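Local structure of NADH kinase POS5, mitochondrial (Saccharomyces cerevisiae, 3AFO) at residues Pro12-Arg17 with Glu108-Asn113; Pro141-Ala146 with Lys162-Glu167; Leu215-Asp220 with Ile259-Ile264; Ile284-Lys289 with Asn296-Leu301. The protein phosphorylates NADH and, with a twofold lower preference, NAD(+), using ATP, and so serves as a key source of the cellular reductant NADPH in yeast mitochondria. One frame throughout, in Å; residues are numbered along the deposited sequence. Where two conformers were deposited one is given.

Interaction 1: residues Pro12-Arg17 with Glu108-Asn113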
loop_
_atom_site.group_PDB
_atom_site.type_symbol
_atom_site.label_atom_id
_atom_site.label_comp_id
_atom_site.label_asym_id
_atom_site.label_seq_id
_atom_site.Cartn_x
_atom_site.Cartn_y
_atom_site.Cartn_z
ATOM N N PRO A 12 -33.831 -26.167 33.278
ATOM C CA PRO A 12 -32.388 -26.038 33.549
ATOM C C PRO A 12 -31.566 -26.879 32.584
ATOM O O PRO A 12 -31.864 -28.060 32.391
ATOM C CB PRO A 12 -32.250 -26.591 34.972
ATOM C CG PRO A 12 -33.614 -26.360 35.586
ATOM C CD PRO A 12 -34.571 -26.628 34.472
ATOM N N VAL A 13 -30.546 -26.277 31.974
ATOM C CA VAL A 13 -29.691 -27.010 31.042
ATOM C C VAL A 13 -28.881 -28.120 31.739
ATOM O O VAL A 13 -28.473 -29.094 31.099
ATOM C CB VAL A 13 -28.790 -26.060 30.186
ATOM C CG1 VAL A 13 -27.755 -25.352 31.045
ATOM C CG2 VAL A 13 -28.143 -26.821 29.045
ATOM N N ASN A 14 -28.670 -27.992 33.046
ATOM C CA ASN A 14 -28.007 -29.069 33.788
ATOM C C ASN A 14 -28.806 -30.377 33.808
ATOM O O ASN A 14 -28.303 -31.393 34.269
ATOM C CB ASN A 14 -27.625 -28.636 35.211
ATOM C CG ASN A 14 -28.828 -28.376 36.090
ATOM O OD1 ASN A 14 -29.852 -29.046 35.983
ATOM N ND2 ASN A 14 -28.702 -27.400 36.980
ATOM N N ASN A 15 -30.044 -30.347 33.313
ATOM C CA ASN A 15 -30.827 -31.574 33.106
ATOM C C ASN A 15 -30.284 -32.410 31.950
ATOM O O ASN A 15 -30.666 -33.574 31.795
ATOM C CB ASN A 15 -32.302 -31.263 32.829
ATOM C CG ASN A 15 -33.027 -30.683 34.034
ATOM O OD1 ASN A 15 -32.461 -30.551 35.127
ATOM N ND2 ASN A 15 -34.289 -30.328 33.836
ATOM N N LEU A 16 -29.412 -31.811 31.137
ATOM C CA LEU A 16 -28.834 -32.493 29.977
ATOM C C LEU A 16 -27.481 -33.120 30.296
ATOM O O LEU A 16 -26.802 -32.706 31.237
ATOM C CB LEU A 16 -28.697 -31.532 28.785
ATOM C CG LEU A 16 -29.955 -30.784 28.321
ATOM C CD1 LEU A 16 -29.643 -29.881 27.128
ATOM C CD2 LEU A 16 -31.098 -31.757 27.990
ATOM N N ARG A 17 -27.107 -34.109 29.484
ATOM C CA ARG A 17 -25.858 -34.850 29.617
ATOM C C ARG A 17 -24.672 -34.033 29.120
ATOM O O ARG A 17 -24.830 -33.164 28.266
ATOM C CB ARG A 17 -25.922 -36.155 28.810
ATOM C CG ARG A 17 -27.182 -37.010 29.020
ATOM C CD ARG A 17 -27.165 -37.755 30.341
ATOM N NE ARG A 17 -26.148 -38.805 30.394
ATOM C CZ ARG A 17 -26.307 -39.964 31.035
ATOM N NH1 ARG A 17 -27.446 -40.235 31.656
ATOM N NH2 ARG A 17 -25.328 -40.854 31.043
ATOM N N GLU A 108 -23.491 -19.661 31.524
ATOM C CA GLU A 108 -22.526 -20.050 30.481
ATOM C C GLU A 108 -21.827 -21.375 30.770
ATOM O O GLU A 108 -21.835 -22.275 29.933
ATOM C CB GLU A 108 -21.468 -18.949 30.235
ATOM C CG GLU A 108 -21.953 -17.512 30.462
ATOM C CD GLU A 108 -21.417 -16.510 29.436
ATOM O OE1 GLU A 108 -20.178 -16.378 29.292
ATOM O OE2 GLU A 108 -22.250 -15.840 28.778
ATOM N N GLN A 109 -21.243 -21.492 31.963
ATOM C CA GLN A 109 -20.502 -22.694 32.368
ATOM C C GLN A 109 -21.352 -23.945 32.202
ATOM O O GLN A 109 -20.870 -24.965 31.719
ATOM C CB GLN A 109 -20.014 -22.594 33.824
ATOM C CG GLN A 109 -19.705 -21.181 34.312
ATOM C CD GLN A 109 -20.946 -20.431 34.802
ATOM O OE1 GLN A 109 -21.358 -19.424 34.208
ATOM N NE2 GLN A 109 -21.546 -20.920 35.887
ATOM N N ASP A 110 -22.619 -23.856 32.601
ATOM C CA ASP A 110 -23.573 -24.949 32.416
ATOM C C ASP A 110 -23.801 -25.255 30.932
ATOM O O ASP A 110 -23.842 -26.417 30.537
ATOM C CB ASP A 110 -24.911 -24.615 33.098
ATOM C CG ASP A 110 -24.894 -24.851 34.611
ATOM O OD1 ASP A 110 -23.825 -24.746 35.252
ATOM O OD2 ASP A 110 -25.977 -25.146 35.160
ATOM N N ILE A 111 -23.948 -24.211 30.115
ATOM C CA ILE A 111 -24.185 -24.388 28.680
ATOM C C ILE A 111 -22.951 -24.975 27.996
ATOM O O ILE A 111 -23.044 -25.947 27.239
ATOM C CB ILE A 111 -24.600 -23.057 27.999
ATOM C CG1 ILE A 111 -25.979 -22.612 28.498
ATOM C CG2 ILE A 111 -24.565 -23.191 26.469
ATOM C CD1 ILE A 111 -26.490 -21.322 27.878
ATOM N N VAL A 112 -21.798 -24.384 28.300
ATOM C CA VAL A 112 -20.517 -24.766 27.722
ATOM C C VAL A 112 -20.215 -26.273 27.854
ATOM O O VAL A 112 -19.743 -26.907 26.900
ATOM C CB VAL A 112 -19.382 -23.889 28.333
ATOM C CG1 VAL A 112 -18.019 -24.475 28.082
ATOM C CG2 VAL A 112 -19.466 -22.463 27.784
ATOM N N ASN A 113 -20.514 -26.828 29.026
ATOM C CA ASN A 113 -20.266 -28.240 29.357
ATOM C C ASN A 113 -21.126 -29.246 28.614
ATOM O O ASN A 113 -20.785 -30.434 28.540
ATOM C CB ASN A 113 -20.483 -28.476 30.858
ATOM C CG ASN A 113 -19.496 -27.731 31.718
ATOM O OD1 ASN A 113 -19.812 -27.354 32.852
ATOM N ND2 ASN A 113 -18.287 -27.506 31.191
HETATM O O HOH W 1 -28.505 -25.561 34.428
#
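A short 3-10 turn that follows strand 8-12 packs, through Val13 and Asn14, against Asp110 and Ile111 in the first turn of helix 108-114, part of the N-terminal alpha/beta domain. The join has an apolar part and a water-bridged part. On the apolar side Val13 directs one methyl at the helix: CG1 lies 3.6 Å from Asp110 CB, and 4.1 Å from CG1 of Ile111, so that it rests over the helix backbone where the two residues meet. With chi1 at 67°, this methyl sits between the backbone N and the carbonyl carbon of Val13, which is what sends it across the gap while CG2 is left to turn elsewhere.

The polar side is built round one water molecule. It accepts the backbone N-H of Asn14 at 2.8 Å from N to the water oxygen, and donates in turn to the carboxylate, the oxygen being 2.7 Å from Asp110 OD2. The peptide N-H at the start of the 3-10 turn thereby gains a partner that the turn itself does not provide. Asp110 OD2 also lies 3.9 Å from Asn14 CB, a plain van der Waals approach. Being in the opening turn of its helix, the Asp110 carboxylate probably gains some stabilisation from the helix dipole.

Around this contact, Val13 and Ile111 both rest on Ile76 of strand 74-76, Val13 also touches Tyr104 of strand 101-105, and Ile111 reaches Tyr45 of strand 43-48. Past the turn, Leu16 O accepts a hydrogen bond from Arg114 NE, tying the loop to the far end of helix 108-114.

Interaction 2: residues Pro141-Ala146 with Lys162-Glu167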
loop_
_atom_site.group_PDB
_atom_site.type_symbol
_atom_site.label_atom_id
_atom_site.label_comp_id
_atom_site.label_asym_id
_atom_site.label_seq_id
_atom_site.Cartn_x
_atom_site.Cartn_y
_atom_site.Cartn_z
ATOM N N PRO A 141 -18.256 -28.133 17.273
ATOM C CA PRO A 141 -18.406 -27.758 15.867
ATOM C C PRO A 141 -19.389 -26.601 15.715
ATOM O O PRO A 141 -20.337 -26.485 16.506
ATOM C CB PRO A 141 -18.982 -29.022 15.231
ATOM C CG PRO A 141 -18.588 -30.128 16.148
ATOM C CD PRO A 141 -18.520 -29.565 17.502
ATOM N N VAL A 142 -19.156 -25.752 14.715
ATOM C CA VAL A 142 -19.943 -24.526 14.529
ATOM C C VAL A 142 -20.696 -24.549 13.202
ATOM O O VAL A 142 -20.094 -24.675 12.131
ATOM C CB VAL A 142 -19.049 -23.255 14.593
ATOM C CG1 VAL A 142 -19.897 -21.979 14.465
ATOM C CG2 VAL A 142 -18.241 -23.227 15.889
ATOM N N LEU A 143 -22.017 -24.430 13.288
ATOM C CA LEU A 143 -22.887 -24.406 12.117
ATOM C C LEU A 143 -23.453 -23.005 11.997
ATOM O O LEU A 143 -24.216 -22.563 12.854
ATOM C CB LEU A 143 -24.039 -25.426 12.249
ATOM C CG LEU A 143 -25.026 -25.495 11.070
ATOM C CD1 LEU A 143 -24.310 -25.674 9.741
ATOM C CD2 LEU A 143 -26.117 -26.580 11.259
ATOM N N ALA A 144 -23.065 -22.314 10.925
ATOM C CA ALA A 144 -23.286 -20.884 10.840
ATOM C C ALA A 144 -24.226 -20.523 9.686
ATOM O O ALA A 144 -23.937 -20.812 8.519
ATOM C CB ALA A 144 -21.942 -20.155 10.713
ATOM N N PHE A 145 -25.355 -19.907 10.025
ATOM C CA PHE A 145 -26.326 -19.457 9.023
ATOM C C PHE A 145 -26.374 -17.943 8.945
ATOM O O PHE A 145 -26.522 -17.269 9.960
ATOM C CB PHE A 145 -27.734 -19.963 9.353
ATOM C CG PHE A 145 -27.887 -21.455 9.255
ATOM C CD1 PHE A 145 -27.984 -22.079 8.020
ATOM C CD2 PHE A 145 -27.976 -22.231 10.412
ATOM C CE1 PHE A 145 -28.145 -23.466 7.929
ATOM C CE2 PHE A 145 -28.141 -23.606 10.331
ATOM C CZ PHE A 145 -28.221 -24.227 9.091
ATOM N N ALA A 146 -26.280 -17.423 7.728
ATOM C CA ALA A 146 -26.279 -15.979 7.481
ATOM C C ALA A 146 -27.689 -15.402 7.413
ATOM O O ALA A 146 -28.490 -15.777 6.545
ATOM C CB ALA A 146 -25.531 -15.679 6.204
ATOM N N LYS A 162 -32.788 -27.028 6.787
ATOM C CA LYS A 162 -33.215 -28.436 6.919
ATOM C C LYS A 162 -32.200 -29.403 6.306
ATOM O O LYS A 162 -31.763 -30.345 6.969
ATOM C CB LYS A 162 -34.607 -28.678 6.311
ATOM C CG LYS A 162 -35.721 -27.860 6.954
ATOM C CD LYS A 162 -37.094 -28.520 6.774
ATOM C CE LYS A 162 -37.711 -28.233 5.419
ATOM N NZ LYS A 162 -39.168 -28.614 5.405
ATOM N N LYS A 163 -31.827 -29.144 5.053
ATOM C CA LYS A 163 -30.884 -29.983 4.313
ATOM C C LYS A 163 -29.471 -29.992 4.912
ATOM O O LYS A 163 -28.808 -31.031 4.931
ATOM C CB LYS A 163 -30.848 -29.552 2.847
ATOM C CG LYS A 163 -31.345 -28.127 2.612
ATOM C CD LYS A 163 -32.831 -27.990 2.950
ATOM C CE LYS A 163 -33.652 -29.025 2.181
ATOM N NZ LYS A 163 -35.047 -29.155 2.672
ATOM N N VAL A 164 -29.024 -28.838 5.407
ATOM C CA VAL A 164 -27.691 -28.710 6.013
ATOM C C VAL A 164 -27.642 -29.415 7.366
ATOM O O VAL A 164 -26.741 -30.219 7.605
ATOM C CB VAL A 164 -27.233 -27.226 6.126
ATOM C CG1 VAL A 164 -25.918 -27.116 6.894
ATOM C CG2 VAL A 164 -27.085 -26.602 4.733
ATOM N N PHE A 165 -28.618 -29.135 8.231
ATOM C CA PHE A 165 -28.693 -29.817 9.529
ATOM C C PHE A 165 -28.769 -31.348 9.387
ATOM O O PHE A 165 -28.120 -32.076 10.152
ATOM C CB PHE A 165 -29.820 -29.277 10.425
ATOM C CG PHE A 165 -29.800 -29.858 11.814
ATOM C CD1 PHE A 165 -28.930 -29.358 12.779
ATOM C CD2 PHE A 165 -30.622 -30.939 12.146
ATOM C CE1 PHE A 165 -28.880 -29.914 14.045
ATOM C CE2 PHE A 165 -30.579 -31.501 13.413
ATOM C CZ PHE A 165 -29.715 -30.989 14.371
ATOM N N GLN A 166 -29.550 -31.799 8.404
ATOM C CA GLN A 166 -29.670 -33.214 8.012
ATOM C C GLN A 166 -28.291 -33.853 7.769
ATOM O O GLN A 166 -27.988 -34.923 8.296
ATOM C CB GLN A 166 -30.536 -33.319 6.743
ATOM C CG GLN A 166 -31.149 -34.694 6.449
ATOM C CD GLN A 166 -32.142 -34.656 5.290
ATOM O OE1 GLN A 166 -31.759 -34.495 4.125
ATOM N NE2 GLN A 166 -33.425 -34.809 5.607
ATOM N N GLU A 167 -27.460 -33.173 6.984
ATOM C CA GLU A 167 -26.106 -33.648 6.645
ATOM C C GLU A 167 -25.210 -33.688 7.873
ATOM O O GLU A 167 -24.414 -34.625 8.050
ATOM C CB GLU A 167 -25.464 -32.773 5.556
ATOM C CG GLU A 167 -26.148 -32.844 4.184
ATOM C CD GLU A 167 -26.379 -34.280 3.698
ATOM O OE1 GLU A 167 -25.399 -35.047 3.566
ATOM O OE2 GLU A 167 -27.549 -34.643 3.450
#
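Strand 142-146 and helix 162-167 run almost exactly antiparallel, at 173°, with their axes 10.6 Å apart at closest approach. This is the layering of an alpha/beta fold: a helix laid on one face of the parallel sheet of the N-terminal domain, reached from strand 142-146 by way of the short strand 156-157. Leu143 and Phe145, two residues apart and so on the same face of the strand, both point at the helix, and Val164 and Phe165 receive them.

Val164 lies between the two strand residues and touches both. Its CG1 methyl meets Leu143 CD1 at 3.6 Å, the two side chains running at a slant to one another, while its CB approaches the rim of the Phe145 ring, 4.3 Å from CE1 and near the ring plane. Val164 therefore presents its branch to both strand residues at once, and the Phe145 ring offers it an edge instead of a face. Leu143 reaches this far because its CG is trans to the backbone N (chi1 -180°), which extends the fork away from the strand and spreads its two methyls between two helix residues.

The contact is apolar and largely buried. Phe156 of strand 156-157 touches Leu143, Phe145 and Val164. Phe165 also makes an edge-to-face stack with Tyr70 and packs on Leu66 of helix 53-69, which brings a second helix to the same core. The second methyl of the Leu143 fork, CD2, completes the join: it lies 4.2 Å from Phe165 CD1, at the ring edge and close to its plane.

Interaction 3: residues Leu215-Asp220 with Ile259-Ile264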
loop_
_atom_site.group_PDB
_atom_site.type_symbol
_atom_site.label_atom_id
_atom_site.label_comp_id
_atom_site.label_asym_id
_atom_site.label_seq_id
_atom_site.Cartn_x
_atom_site.Cartn_y
_atom_site.Cartn_z
ATOM N N LEU A 215 4.019 1.705 21.342
ATOM C CA LEU A 215 4.031 0.278 21.669
ATOM C C LEU A 215 5.361 -0.385 21.341
ATOM O O LEU A 215 5.877 -0.248 20.223
ATOM C CB LEU A 215 2.932 -0.457 20.904
ATOM C CG LEU A 215 1.525 0.124 20.875
ATOM C CD1 LEU A 215 0.688 -0.742 19.939
ATOM C CD2 LEU A 215 0.905 0.174 22.276
ATOM N N ASP A 216 5.897 -1.107 22.319
ATOM C CA ASP A 216 7.146 -1.837 22.145
ATOM C C ASP A 216 6.844 -3.302 21.933
ATOM O O ASP A 216 6.221 -3.956 22.787
ATOM C CB ASP A 216 8.063 -1.629 23.356
ATOM C CG ASP A 216 8.489 -0.175 23.510
ATOM O OD1 ASP A 216 8.984 0.407 22.525
ATOM O OD2 ASP A 216 8.307 0.388 24.606
ATOM N N ILE A 217 7.294 -3.807 20.788
ATOM C CA ILE A 217 6.942 -5.138 20.326
ATOM C C ILE A 217 8.153 -6.059 20.403
ATOM O O ILE A 217 9.240 -5.718 19.912
ATOM C CB ILE A 217 6.408 -5.095 18.863
ATOM C CG1 ILE A 217 5.156 -4.211 18.778
ATOM C CG2 ILE A 217 6.115 -6.508 18.369
ATOM C CD1 ILE A 217 4.747 -3.813 17.368
ATOM N N PHE A 218 7.954 -7.219 21.024
ATOM C CA PHE A 218 9.016 -8.208 21.178
ATOM C C PHE A 218 8.542 -9.522 20.586
ATOM O O PHE A 218 7.415 -9.954 20.847
ATOM C CB PHE A 218 9.395 -8.408 22.662
ATOM C CG PHE A 218 9.823 -7.130 23.375
ATOM C CD1 PHE A 218 11.176 -6.880 23.629
ATOM C CD2 PHE A 218 8.883 -6.203 23.801
ATOM C CE1 PHE A 218 11.586 -5.710 24.281
ATOM C CE2 PHE A 218 9.277 -5.015 24.463
ATOM C CZ PHE A 218 10.632 -4.775 24.704
ATOM N N ILE A 219 9.397 -10.149 19.789
ATOM C CA ILE A 219 9.107 -11.459 19.228
ATOM C C ILE A 219 10.146 -12.444 19.760
ATOM O O ILE A 219 11.346 -12.182 19.687
ATOM C CB ILE A 219 9.106 -11.440 17.674
ATOM C CG1 ILE A 219 7.980 -10.526 17.163
ATOM C CG2 ILE A 219 8.910 -12.855 17.125
ATOM C CD1 ILE A 219 8.113 -10.098 15.697
ATOM N N ASP A 220 9.672 -13.546 20.338
ATOM C CA ASP A 220 10.555 -14.585 20.879
ATOM C C ASP A 220 11.607 -13.991 21.833
ATOM O O ASP A 220 12.770 -14.390 21.835
ATOM C CB ASP A 220 11.198 -15.379 19.726
ATOM C CG ASP A 220 10.159 -15.986 18.791
ATOM O OD1 ASP A 220 9.077 -16.358 19.284
ATOM O OD2 ASP A 220 10.412 -16.086 17.568
ATOM N N ILE A 259 0.658 -16.116 12.306
ATOM C CA ILE A 259 0.049 -15.025 13.033
ATOM C C ILE A 259 0.363 -13.773 12.239
ATOM O O ILE A 259 1.526 -13.541 11.885
ATOM C CB ILE A 259 0.646 -14.866 14.457
ATOM C CG1 ILE A 259 0.485 -16.167 15.257
ATOM C CG2 ILE A 259 0.012 -13.644 15.177
ATOM C CD1 ILE A 259 1.204 -16.176 16.627
ATOM N N LEU A 260 -0.655 -12.964 11.966
ATOM C CA LEU A 260 -0.442 -11.680 11.294
ATOM C C LEU A 260 -0.146 -10.604 12.314
ATOM O O LEU A 260 -0.802 -10.537 13.353
ATOM C CB LEU A 260 -1.679 -11.260 10.475
ATOM C CG LEU A 260 -1.948 -12.002 9.155
ATOM C CD1 LEU A 260 -2.603 -13.377 9.376
ATOM C CD2 LEU A 260 -2.819 -11.157 8.236
ATOM N N MET A 261 0.838 -9.764 12.014
ATOM C CA MET A 261 1.071 -8.537 12.767
ATOM C C MET A 261 0.901 -7.360 11.817
ATOM O O MET A 261 1.726 -7.158 10.924
ATOM C CB MET A 261 2.472 -8.523 13.391
ATOM C CG MET A 261 2.779 -7.246 14.180
ATOM S SD MET A 261 4.406 -7.329 14.944
ATOM C CE MET A 261 4.114 -8.552 16.236
ATOM N N THR A 262 -0.167 -6.586 12.004
ATOM C CA THR A 262 -0.504 -5.523 11.045
ATOM C C THR A 262 -0.648 -4.188 11.761
ATOM O O THR A 262 -1.462 -4.082 12.675
ATOM C CB THR A 262 -1.835 -5.844 10.298
ATOM O OG1 THR A 262 -1.753 -7.141 9.693
ATOM C CG2 THR A 262 -2.164 -4.780 9.222
ATOM N N PRO A 263 0.131 -3.166 11.341
ATOM C CA PRO A 263 0.041 -1.872 12.022
ATOM C C PRO A 263 -1.255 -1.153 11.665
ATOM O O PRO A 263 -1.804 -1.348 10.578
ATOM C CB PRO A 263 1.246 -1.101 11.482
ATOM C CG PRO A 263 1.446 -1.649 10.084
ATOM C CD PRO A 263 1.074 -3.134 10.203
ATOM N N ILE A 264 -1.766 -0.369 12.605
ATOM C CA ILE A 264 -2.952 0.436 12.351
ATOM C C ILE A 264 -2.548 1.907 12.318
ATOM O O ILE A 264 -2.250 2.492 13.360
ATOM C CB ILE A 264 -4.083 0.205 13.415
ATOM C CG1 ILE A 264 -4.385 -1.291 13.553
ATOM C CG2 ILE A 264 -5.351 0.994 13.024
ATOM C CD1 ILE A 264 -5.248 -1.661 14.766
#
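Met261 reaches from strand 258-266 to Ile217 and Ile219 of strand 213-219, and its chain can be followed outward atom by atom. CB points at the opposite strand but serves only as a stem with respect to it, and CG, still 5.4 Å from Ile217 CG2, does the same. Both chi1 (179°) and chi2 (177°) are extended, so these atoms carry the sulfur straight across the interior. SD is the first to arrive, 3.9 Å from Ile217 CG2. There the chain bends, chi3 being -71°, and the terminal methyl folds over the same group: CE lies 3.6 Å from Ile217 CG2 and, more loosely, 4.3 Å from Ile219 CD1.

One flexible thioether thus spans much of the 10.2 Å between the CA atoms of Ile217 and Met261, and its end lodges against two branched side chains that share a face of their strand. Ile217 and Met261 pass alongside one another, pointing in opposite senses. All three are buried. Ile219 also meets Ile365 of a second subunit, and Asp220 OD2 forms a salt bridge with Lys31 of that same subunit.

The contact belongs to the core of a beta sandwich, between one sheet holding strands 213-219, 222-228 and 282-286 and another holding 258-266 and 274-277. Met261 also packs on Ile282, Leu274 and Leu276, while Leu224 of strand 222-228 touches both isoleucines.

Interaction 4: residues Ile284-Lys289 with Asn296-Leu301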
loop_
_atom_site.group_PDB
_atom_site.type_symbol
_atom_site.label_atom_id
_atom_site.label_comp_id
_atom_site.label_asym_id
_atom_site.label_seq_id
_atom_site.Cartn_x
_atom_site.Cartn_y
_atom_site.Cartn_z
ATOM N N ILE A 284 3.782 -7.350 23.726
ATOM C CA ILE A 284 3.628 -5.920 23.453
ATOM C C ILE A 284 3.434 -5.128 24.758
ATOM O O ILE A 284 2.487 -5.367 25.503
ATOM C CB ILE A 284 2.482 -5.634 22.436
ATOM C CG1 ILE A 284 2.728 -6.396 21.120
ATOM C CG2 ILE A 284 2.337 -4.113 22.198
ATOM C CD1 ILE A 284 1.638 -6.203 20.051
ATOM N N LYS A 285 4.371 -4.224 25.034
ATOM C CA LYS A 285 4.317 -3.379 26.215
ATOM C C LYS A 285 3.894 -1.957 25.834
ATOM O O LYS A 285 4.400 -1.390 24.856
ATOM C CB LYS A 285 5.681 -3.356 26.895
ATOM C CG LYS A 285 5.700 -2.696 28.275
ATOM C CD LYS A 285 7.090 -2.869 28.909
ATOM C CE LYS A 285 7.141 -2.310 30.330
ATOM N NZ LYS A 285 8.545 -2.371 30.861
ATOM N N ILE A 286 2.954 -1.406 26.598
ATOM C CA ILE A 286 2.473 -0.043 26.399
ATOM C C ILE A 286 3.523 0.935 26.927
ATOM O O ILE A 286 3.797 0.966 28.133
ATOM C CB ILE A 286 1.110 0.198 27.129
ATOM C CG1 ILE A 286 0.106 -0.934 26.839
ATOM C CG2 ILE A 286 0.546 1.577 26.803
ATOM C CD1 ILE A 286 -0.204 -1.191 25.332
ATOM N N GLY A 287 4.127 1.700 26.018
ATOM C CA GLY A 287 5.138 2.688 26.387
ATOM C C GLY A 287 4.601 4.106 26.320
ATOM O O GLY A 287 3.396 4.324 26.225
ATOM N N SER A 288 5.506 5.074 26.379
ATOM C CA SER A 288 5.158 6.480 26.205
ATOM C C SER A 288 6.403 7.213 25.730
ATOM O O SER A 288 7.491 6.639 25.724
ATOM C CB SER A 288 4.653 7.082 27.523
ATOM O OG SER A 288 5.664 7.037 28.514
ATOM N N LYS A 289 6.242 8.468 25.316
ATOM C CA LYS A 289 7.390 9.337 25.017
ATOM C C LYS A 289 7.749 10.183 26.241
ATOM O O LYS A 289 6.880 10.491 27.062
ATOM C CB LYS A 289 7.137 10.216 23.780
ATOM C CG LYS A 289 5.686 10.258 23.289
ATOM C CD LYS A 289 4.818 11.202 24.117
ATOM C CE LYS A 289 3.402 10.654 24.246
ATOM N NZ LYS A 289 3.324 9.517 25.221
ATOM N N ASN A 296 -2.552 7.064 31.792
ATOM C CA ASN A 296 -3.639 6.108 32.011
ATOM C C ASN A 296 -4.641 6.102 30.864
ATOM O O ASN A 296 -4.841 7.127 30.207
ATOM C CB ASN A 296 -4.345 6.387 33.344
ATOM C CG ASN A 296 -3.679 5.680 34.526
ATOM O OD1 ASN A 296 -4.359 5.122 35.389
ATOM N ND2 ASN A 296 -2.344 5.695 34.564
ATOM N N SER A 297 -5.257 4.943 30.626
ATOM C CA SER A 297 -6.270 4.770 29.572
ATOM C C SER A 297 -5.772 5.229 28.203
ATOM O O SER A 297 -6.551 5.700 27.372
ATOM C CB SER A 297 -7.567 5.512 29.932
ATOM O OG SER A 297 -8.160 4.971 31.096
ATOM N N VAL A 298 -4.472 5.090 27.970
ATOM C CA VAL A 298 -3.871 5.590 26.733
ATOM C C VAL A 298 -4.143 4.672 25.534
ATOM O O VAL A 298 -4.044 5.110 24.372
ATOM C CB VAL A 298 -2.355 5.910 26.891
ATOM C CG1 VAL A 298 -2.161 7.033 27.902
ATOM C CG2 VAL A 298 -1.547 4.661 27.300
ATOM N N VAL A 299 -4.494 3.417 25.829
ATOM C CA VAL A 299 -4.755 2.408 24.801
ATOM C C VAL A 299 -5.920 1.494 25.173
ATOM O O VAL A 299 -6.053 1.077 26.324
ATOM C CB VAL A 299 -3.528 1.510 24.558
ATOM C CG1 VAL A 299 -3.700 0.744 23.263
ATOM C CG2 VAL A 299 -2.251 2.331 24.522
ATOM N N LYS A 300 -6.754 1.168 24.193
ATOM C CA LYS A 300 -7.830 0.216 24.405
ATOM C C LYS A 300 -7.394 -1.154 23.900
ATOM O O LYS A 300 -6.730 -1.248 22.869
ATOM C CB LYS A 300 -9.113 0.664 23.693
ATOM C CG LYS A 300 -10.380 -0.036 24.196
ATOM C CD LYS A 300 -11.638 0.410 23.448
ATOM C CE LYS A 300 -11.967 1.879 23.674
ATOM N NZ LYS A 300 -12.248 2.215 25.107
ATOM N N LEU A 301 -7.758 -2.204 24.633
ATOM C CA LEU A 301 -7.536 -3.566 24.184
ATOM C C LEU A 301 -8.866 -4.192 23.769
ATOM O O LEU A 301 -9.835 -4.209 24.560
ATOM C CB LEU A 301 -6.883 -4.394 25.303
ATOM C CG LEU A 301 -6.784 -5.907 25.069
ATOM C CD1 LEU A 301 -5.814 -6.270 23.937
ATOM C CD2 LEU A 301 -6.391 -6.628 26.365
#
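A classic beta bulge at the start of strand 299-303, where Val298 and Val299 both face Leu311, puts two neighbouring valines against Ile286 of strand 282-286. In an unbroken strand, successive residues would turn to opposite faces; here the CB atoms of both valines point toward Ile286. Val298 is the irregular residue, its backbone near helical at -78/-20°.

A single methyl of Ile286 receives the pair. CG2 lies 3.8 Å from Val298 CG2 and 3.7 Å from Val299 CG2, filling the angle between them. The two approaches differ: Ile286 and Val299 meet tip to tip, whereas Val298 comes alongside and points the other way. Ile286 CD1 adds a looser touch, 4.2 Å from Val299 CG2. Val299 was modelled in two conformers, so its distances hold for the one described, while the Val298 contact does not depend on that choice. Ile286 chi1 is -48°, which sets CG2 trans to the backbone N and turns that methyl to both valines.

The residues are buried and the join wholly apolar. Leu215 of strand 213-219 supports Ile286 from its own sheet, and Leu204 of strand 201-205 lies beside Val299 in the other. The bound dinucleotide is about 12 Å from the Val298 side chain, and what joins the two segments is apolar packing. With CA atoms 7.8 Å apart at Ile286 and Val299, it is a link between the two facing sheets of a beta sandwich, with a bulge turning an extra residue inward.

How the interactions relate
Followed from the N terminus, the four contacts come strictly in series: each closes before the next opens, and none nests or crosses. Interaction 1 closes the widest loop, 90 residues, bringing the loop after strand 8-12 onto helix 108-114; interaction 2, closing 15 residues, seals a helix to the parallel sheet of the alpha/beta domain. Their centres are 22 Å apart. Interactions 3 and 4, closing 38 and 6 residues, both join the facing sheets of the C-terminal sandwich. They meet directly, since strands 213-219 and 282-286 are neighbours: Leu215 CD2 packs 3.5 Å from Ile286 CD1. Interactions 2 and 3, 36 Å apart between centres, lie on opposite sides of the chain's centre.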